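Local structure of angiopoietin-related protein 3 (Homo sapiens, 6EUA) at residues L82-E85 against K86-S89; A139-N143 against K144-F148. The protein raises plasma triglycerides by inhibiting lipoprotein lipase and, through the C-terminal fibrinogen-like domain described here, mediates endothelial cell adhesion. All blocks are in the same frame, centred on the assembly; numbering follows the deposited sequence. Where two conformers were deposited one is given.

Contact 1. Residues L82-E85 against K86-S89; sequences LGLE and KIYS
K86 lies across L82, its aliphatic chain and that of the leucine crossing at about a right angle, in the first turn of the short helix 84-91 of the fibrinogen-like domain. G83 occupies the N-cap position and has a phi of 118°, a setting in which a CB would press against the preceding carbonyl oxygen. The lysine begins the contact at CB, which rests 4.0 Å from L82 CG and also touches the carbonyl oxygen of G83. CG stands anti to its own carbonyl carbon (chi1 -75°), and the chain then runs out extended, bringing CD to 3.7 Å from L82 O. Beyond CD the extended chain leads CE away from the turn, and the last torsion (chi4 55°) then bends NZ aside. NZ is held by two hydrogen bonds, one to the carbonyl oxygen of Y71 and one to that of G20 of a second subunit. A buried lysine thus places its ammonium group at a subunit boundary.

I87 packs on the N-cap residue as well. Its CG1 meets L82 CD2 at 4.1 Å, with CD1 approaching L84 CD2 more loosely, and both of these isoleucine atoms also lie over the oxygen of G83. That oxygen accepts the first helical bond, from I87 N at 2.8 Å and nearly along the C=O axis. L82 and I87 both also pack on I52 of strand 47-55, which seats the beginning of the helix on the central antiparallel sheet. The next rung, Y88 N to L84 O, has the donor tilted from the carbonyl plane. In the third, S89 N reaches E85 O at 3.0 Å; S89 OG stands 3.2 Å from the same E85 O, although its single proton has another acceptor within reach.

Contact 2. Residues A139-N143 against K144-F148; sequences AIPEN and KDLVF
Apolar contacts bring I140 and P141 against L146. I140 CG2 meets L146 CD1 at 3.7 Å, the two side chains crossing at about a right angle, while P141 presents CB to the other leucine branch, CD2, at the looser distance of 4.4 Å. The same proline CB also touches the CG of K144, 4.1 Å away. I140 is further covered by L129 and W201, and it and L146 are buried while P141 is only partly so.

The tightest approach is between a methylene and a carbonyl: K144 CG lies 3.1 Å from E142 O. CG takes the position beside its own backbone N, and a bend at chi2 (-95°) turns the rest of the chain so that CD and CE stay near that oxygen. Between these two residues N143 has positive phi, the left-handed helical conformation, and turns the chain sharply in the loop that leads from strand 127-134 to strand 147-149 of the fibrinogen C-terminal fold.

No direct hydrogen bond crosses the turn; one water lies 3.0 Å from P141 O and 2.6 Å from K144 O, placed to donate to both, although other acceptors compete for its protons. Further bonds tie the turn to strand 127-134: E142 OE1 accepts from A131 N, and the backbones of N143 and L146 pair with L129 and L127.

Contacts 1 and 2 follow one another along the chain, with centres 18 Å apart, yet they meet directly: L84 CD1 packs against F148 CD2 at 3.5 Å. L84 thus links the start of the helix to the strand that follows the loop of contact 2. F148 also sets its ring edge-to-face with W170 and meets that of Y69, whose backbone is hydrogen-bonded to L84. A second connection passes through Y125, bonded to E85 and lying just before strand 127-134, to whose backbone N143 and L146 of contact 2 are hydrogen-bonded. The neighbouring N124 is a glycosylation site, without its sugar here. Another subunit reaches contact 1 but not contact 2.

Contact 1. Residues L82-E85 against K86-S89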
ATOM      1  N   LEU A  82       2.673 -15.700   2.242  1.00 25.56           N
ATOM      2  CA  LEU A  82       2.643 -15.723   0.781  1.00 21.28           C
ATOM      3  C   LEU A  82       1.984 -16.997   0.243  1.00 28.16           C
ATOM      4  O   LEU A  82       1.250 -16.952  -0.755  1.00 26.94           O
ATOM      5  CB  LEU A  82       4.050 -15.571   0.226  1.00 24.35           C
ATOM      6  CG  LEU A  82       4.089 -15.573  -1.310  1.00 26.61           C
ATOM      7  CD1 LEU A  82       3.275 -14.409  -1.892  1.00 23.29           C
ATOM      8  CD2 LEU A  82       5.535 -15.514  -1.792  1.00 24.50           C
ATOM      9  N   GLY A  83       2.210 -18.133   0.902  1.00 23.30           N
ATOM     10  CA  GLY A  83       1.680 -19.419   0.384  1.00 29.10           C
ATOM     11  C   GLY A  83       2.835 -20.338   0.068  1.00 30.60           C
ATOM     12  O   GLY A  83       3.784 -19.976  -0.635  1.00 27.68           O
ATOM     13  N   LEU A  84       2.783 -21.555   0.633  1.00 27.81           N
ATOM     14  CA  LEU A  84       3.876 -22.510   0.449  1.00 29.18           C
ATOM     15  C   LEU A  84       4.067 -22.860  -1.023  1.00 33.64           C
ATOM     16  O   LEU A  84       5.204 -22.948  -1.510  1.00 28.72           O
ATOM     17  CB  LEU A  84       3.623 -23.773   1.275  1.00 30.53           C
ATOM     18  CG  LEU A  84       3.832 -23.569   2.780  1.00 30.75           C
ATOM     19  CD1 LEU A  84       3.290 -24.742   3.633  1.00 34.23           C
ATOM     20  CD2 LEU A  84       5.308 -23.326   3.076  1.00 33.12           C
ATOM     21  N   GLU A  85       2.965 -23.043  -1.755  1.00 25.78           N
ATOM     22  CA  GLU A  85       3.095 -23.342  -3.173  0.56 26.46           C
ATOM     23  C   GLU A  85       3.772 -22.193  -3.913  1.00 27.60           C
ATOM     24  O   GLU A  85       4.626 -22.419  -4.780  1.00 31.66           O
ATOM     25  CB  GLU A  85       1.726 -23.662  -3.770  0.56 28.42           C
ATOM     26  CG  GLU A  85       1.651 -25.057  -4.393  0.56 34.82           C
ATOM     27  CD  GLU A  85       3.016 -25.587  -4.848  0.56 41.04           C
ATOM     28  OE1 GLU A  85       3.624 -24.980  -5.771  0.56 44.77           O
ATOM     29  OE2 GLU A  85       3.474 -26.610  -4.282  0.56 30.65           O
ATOM     30  N   LYS A  86       3.438 -20.959  -3.561  1.00 24.52           N
ATOM     31  CA  LYS A  86       4.087 -19.830  -4.212  1.00 27.32           C
ATOM     32  C   LYS A  86       5.552 -19.709  -3.794  1.00 33.21           C
ATOM     33  O   LYS A  86       6.418 -19.435  -4.637  1.00 23.60           O
ATOM     34  CB  LYS A  86       3.310 -18.553  -3.914  1.00 29.27           C
ATOM     35  CG  LYS A  86       2.010 -18.457  -4.714  1.00 23.86           C
ATOM     36  CD  LYS A  86       1.288 -17.154  -4.415  1.00 27.73           C
ATOM     37  CE  LYS A  86      -0.046 -17.074  -5.137  1.00 32.27           C
ATOM     38  NZ  LYS A  86      -0.884 -18.237  -4.833  1.00 39.13           N
ATOM     39  N   ILE A  87       5.860 -19.949  -2.511  1.00 29.58           N
ATOM     40  CA  ILE A  87       7.256 -19.888  -2.070  1.00 31.48           C
ATOM     41  C   ILE A  87       8.080 -20.942  -2.792  1.00 23.94           C
ATOM     42  O   ILE A  87       9.201 -20.672  -3.246  1.00 29.21           O
ATOM     43  CB  ILE A  87       7.370 -20.051  -0.542  1.00 22.72           C
ATOM     44  CG1 ILE A  87       6.725 -18.876   0.166  1.00 25.60           C
ATOM     45  CG2 ILE A  87       8.837 -20.160  -0.118  1.00 25.89           C
ATOM     46  CD1 ILE A  87       6.083 -19.268   1.479  1.00 24.39           C
ATOM     47  N   TYR A  88       7.541 -22.164  -2.907  1.00 24.92           N
ATOM     48  CA  TYR A  88       8.280 -23.223  -3.583  1.00 26.24           C
ATOM     49  C   TYR A  88       8.452 -22.903  -5.060  1.00 27.64           C
ATOM     50  O   TYR A  88       9.500 -23.218  -5.637  1.00 27.51           O
ATOM     51  CB  TYR A  88       7.600 -24.592  -3.394  1.00 27.52           C
ATOM     52  CG  TYR A  88       8.392 -25.711  -4.039  1.00 40.55           C
ATOM     53  CD1 TYR A  88       9.530 -26.217  -3.426  1.00 42.37           C
ATOM     54  CD2 TYR A  88       8.031 -26.229  -5.281  1.00 42.92           C
ATOM     55  CE1 TYR A  88      10.287 -27.213  -4.020  1.00 44.63           C
ATOM     56  CE2 TYR A  88       8.784 -27.236  -5.887  1.00 44.41           C
ATOM     57  CZ  TYR A  88       9.913 -27.723  -5.245  1.00 50.48           C
ATOM     58  OH  TYR A  88      10.678 -28.719  -5.818  1.00 56.85           O
ATOM     59  N   SER A  89       7.451 -22.254  -5.677  1.00 26.37           N
ATOM     60  CA  SER A  89       7.589 -21.830  -7.069  1.00 29.41           C
ATOM     61  C   SER A  89       8.794 -20.916  -7.247  1.00 26.33           C
ATOM     62  O   SER A  89       9.485 -20.965  -8.274  1.00 28.73           O
ATOM     63  CB  SER A  89       6.320 -21.112  -7.527  1.00 26.61           C
ATOM     64  OG  SER A  89       5.323 -22.044  -7.864  1.00 44.23           O
TER

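Contact 2. Residues A139-N143 against K144-F148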
ATOM      1  N   ALA A 139      16.916 -19.774  17.048  1.00 43.07           N
ATOM      2  CA  ALA A 139      15.940 -20.545  17.804  1.00 41.31           C
ATOM      3  C   ALA A 139      15.405 -21.756  17.054  1.00 39.12           C
ATOM      4  O   ALA A 139      14.657 -22.542  17.642  1.00 41.23           O
ATOM      5  CB  ALA A 139      14.748 -19.660  18.208  1.00 47.79           C
ATOM      6  N   ILE A 140      15.752 -21.924  15.781  1.00 41.29           N
ATOM      7  CA  ILE A 140      15.234 -23.006  14.948  1.00 44.42           C
ATOM      8  C   ILE A 140      16.327 -24.060  14.823  1.00 50.75           C
ATOM      9  O   ILE A 140      17.500 -23.708  14.620  1.00 58.05           O
ATOM     10  CB  ILE A 140      14.784 -22.468  13.577  1.00 47.35           C
ATOM     11  CG1 ILE A 140      13.813 -21.298  13.762  1.00 43.25           C
ATOM     12  CG2 ILE A 140      14.142 -23.560  12.729  1.00 49.07           C
ATOM     13  CD1 ILE A 140      13.664 -20.403  12.542  1.00 38.21           C
ATOM     14  N   PRO A 141      16.010 -25.346  14.965  1.00 49.39           N
ATOM     15  CA  PRO A 141      17.041 -26.387  14.819  1.00 44.79           C
ATOM     16  C   PRO A 141      17.698 -26.338  13.445  1.00 48.49           C
ATOM     17  O   PRO A 141      17.020 -26.264  12.419  1.00 51.11           O
ATOM     18  CB  PRO A 141      16.258 -27.687  15.021  1.00 39.77           C
ATOM     19  CG  PRO A 141      15.052 -27.290  15.821  1.00 40.69           C
ATOM     20  CD  PRO A 141      14.702 -25.902  15.352  1.00 38.34           C
ATOM     21  N   GLU A 142      19.028 -26.382  13.432  1.00 52.04           N
ATOM     22  CA  GLU A 142      19.789 -26.352  12.191  1.00 63.00           C
ATOM     23  C   GLU A 142      20.155 -27.763  11.733  1.00 65.30           C
ATOM     24  O   GLU A 142      20.260 -28.696  12.531  1.00 68.92           O
ATOM     25  CB  GLU A 142      21.070 -25.535  12.355  1.00 68.61           C
ATOM     26  CG  GLU A 142      20.875 -24.088  12.739  1.00 71.09           C
ATOM     27  CD  GLU A 142      22.200 -23.340  12.838  1.00 74.68           C
ATOM     28  OE1 GLU A 142      23.004 -23.434  11.879  1.00 73.25           O
ATOM     29  OE2 GLU A 142      22.443 -22.680  13.879  1.00 76.48           O
ATOM     30  N   ASN A 143      20.366 -27.899  10.418  1.00 60.68           N
ATOM     31  CA  ASN A 143      20.838 -29.143   9.799  1.00 59.05           C
ATOM     32  C   ASN A 143      19.874 -30.304  10.025  1.00 53.36           C
ATOM     33  O   ASN A 143      20.282 -31.467  10.094  1.00 55.82           O
ATOM     34  CB  ASN A 143      22.241 -29.498  10.288  1.00 58.50           C
ATOM     35  CG  ASN A 143      23.293 -28.638   9.648  1.00 68.08           C
ATOM     36  OD1 ASN A 143      23.421 -28.610   8.423  1.00 74.19           O
ATOM     37  ND2 ASN A 143      24.039 -27.906  10.467  1.00 69.93           N
ATOM     38  N   LYS A 144      18.592 -29.983  10.153  1.00 43.98           N
ATOM     39  CA  LYS A 144      17.533 -30.954  10.368  1.00 46.47           C
ATOM     40  C   LYS A 144      16.428 -30.721   9.348  1.00 47.08           C
ATOM     41  O   LYS A 144      16.175 -29.586   8.928  1.00 44.74           O
ATOM     42  CB  LYS A 144      16.954 -30.847  11.789  1.00 56.23           C
ATOM     43  CG  LYS A 144      18.006 -30.787  12.889  1.00 63.59           C
ATOM     44  CD  LYS A 144      18.268 -32.152  13.466  1.00 65.92           C
ATOM     45  CE  LYS A 144      19.490 -32.144  14.381  1.00 70.05           C
ATOM     46  NZ  LYS A 144      20.547 -33.073  13.879  1.00 67.33           N
ATOM     47  N   ASP A 145      15.758 -31.808   8.970  1.00 48.61           N
ATOM     48  CA  ASP A 145      14.586 -31.733   8.101  1.00 53.85           C
ATOM     49  C   ASP A 145      13.386 -31.270   8.923  1.00 47.57           C
ATOM     50  O   ASP A 145      12.924 -31.988   9.816  1.00 54.77           O
ATOM     51  CB  ASP A 145      14.315 -33.092   7.456  1.00 61.57           C
ATOM     52  CG  ASP A 145      15.384 -33.487   6.448  1.00 69.41           C
ATOM     53  OD1 ASP A 145      15.634 -34.699   6.277  1.00 75.30           O
ATOM     54  OD2 ASP A 145      15.976 -32.578   5.831  1.00 74.73           O
ATOM     55  N   LEU A 146      12.879 -30.076   8.627  1.00 36.66           N
ATOM     56  CA  LEU A 146      11.754 -29.501   9.359  1.00 37.78           C
ATOM     57  C   LEU A 146      10.479 -29.615   8.534  1.00 41.50           C
ATOM     58  O   LEU A 146      10.398 -29.061   7.435  1.00 42.35           O
ATOM     59  CB  LEU A 146      12.021 -28.040   9.706  1.00 38.92           C
ATOM     60  CG  LEU A 146      13.359 -27.799  10.393  1.00 42.51           C
ATOM     61  CD1 LEU A 146      13.695 -26.334  10.323  1.00 40.66           C
ATOM     62  CD2 LEU A 146      13.284 -28.291  11.824  1.00 43.72           C
ATOM     63  N   VAL A 147       9.473 -30.280   9.090  1.00 37.35           N
ATOM     64  CA  VAL A 147       8.225 -30.569   8.395  1.00 38.06           C
ATOM     65  C   VAL A 147       7.184 -29.520   8.770  1.00 40.71           C
ATOM     66  O   VAL A 147       7.004 -29.205   9.954  1.00 40.85           O
ATOM     67  CB  VAL A 147       7.721 -31.978   8.748  1.00 44.66           C
ATOM     68  CG1 VAL A 147       6.358 -32.221   8.130  1.00 58.14           C
ATOM     69  CG2 VAL A 147       8.722 -33.016   8.300  1.00 38.80           C
ATOM     70  N   PHE A 148       6.488 -28.988   7.766  1.00 34.13           N
ATOM     71  CA  PHE A 148       5.427 -28.018   8.004  1.00 33.52           C
ATOM     72  C   PHE A 148       4.145 -28.705   8.451  1.00 32.04           C
ATOM     73  O   PHE A 148       3.776 -29.761   7.931  1.00 35.49           O
ATOM     74  CB  PHE A 148       5.149 -27.216   6.739  1.00 33.14           C
ATOM     75  CG  PHE A 148       4.570 -25.856   6.994  1.00 33.81           C
ATOM     76  CD1 PHE A 148       5.409 -24.770   7.246  1.00 27.23           C
ATOM     77  CD2 PHE A 148       3.197 -25.653   6.964  1.00 28.14           C
ATOM     78  CE1 PHE A 148       4.887 -23.500   7.463  1.00 32.29           C
ATOM     79  CE2 PHE A 148       2.666 -24.380   7.186  1.00 28.38           C
ATOM     80  CZ  PHE A 148       3.512 -23.301   7.423  1.00 29.85           C
TER
HETATM   81  O   HOH W   1      17.110 -27.190   9.540  1.00 43.64           O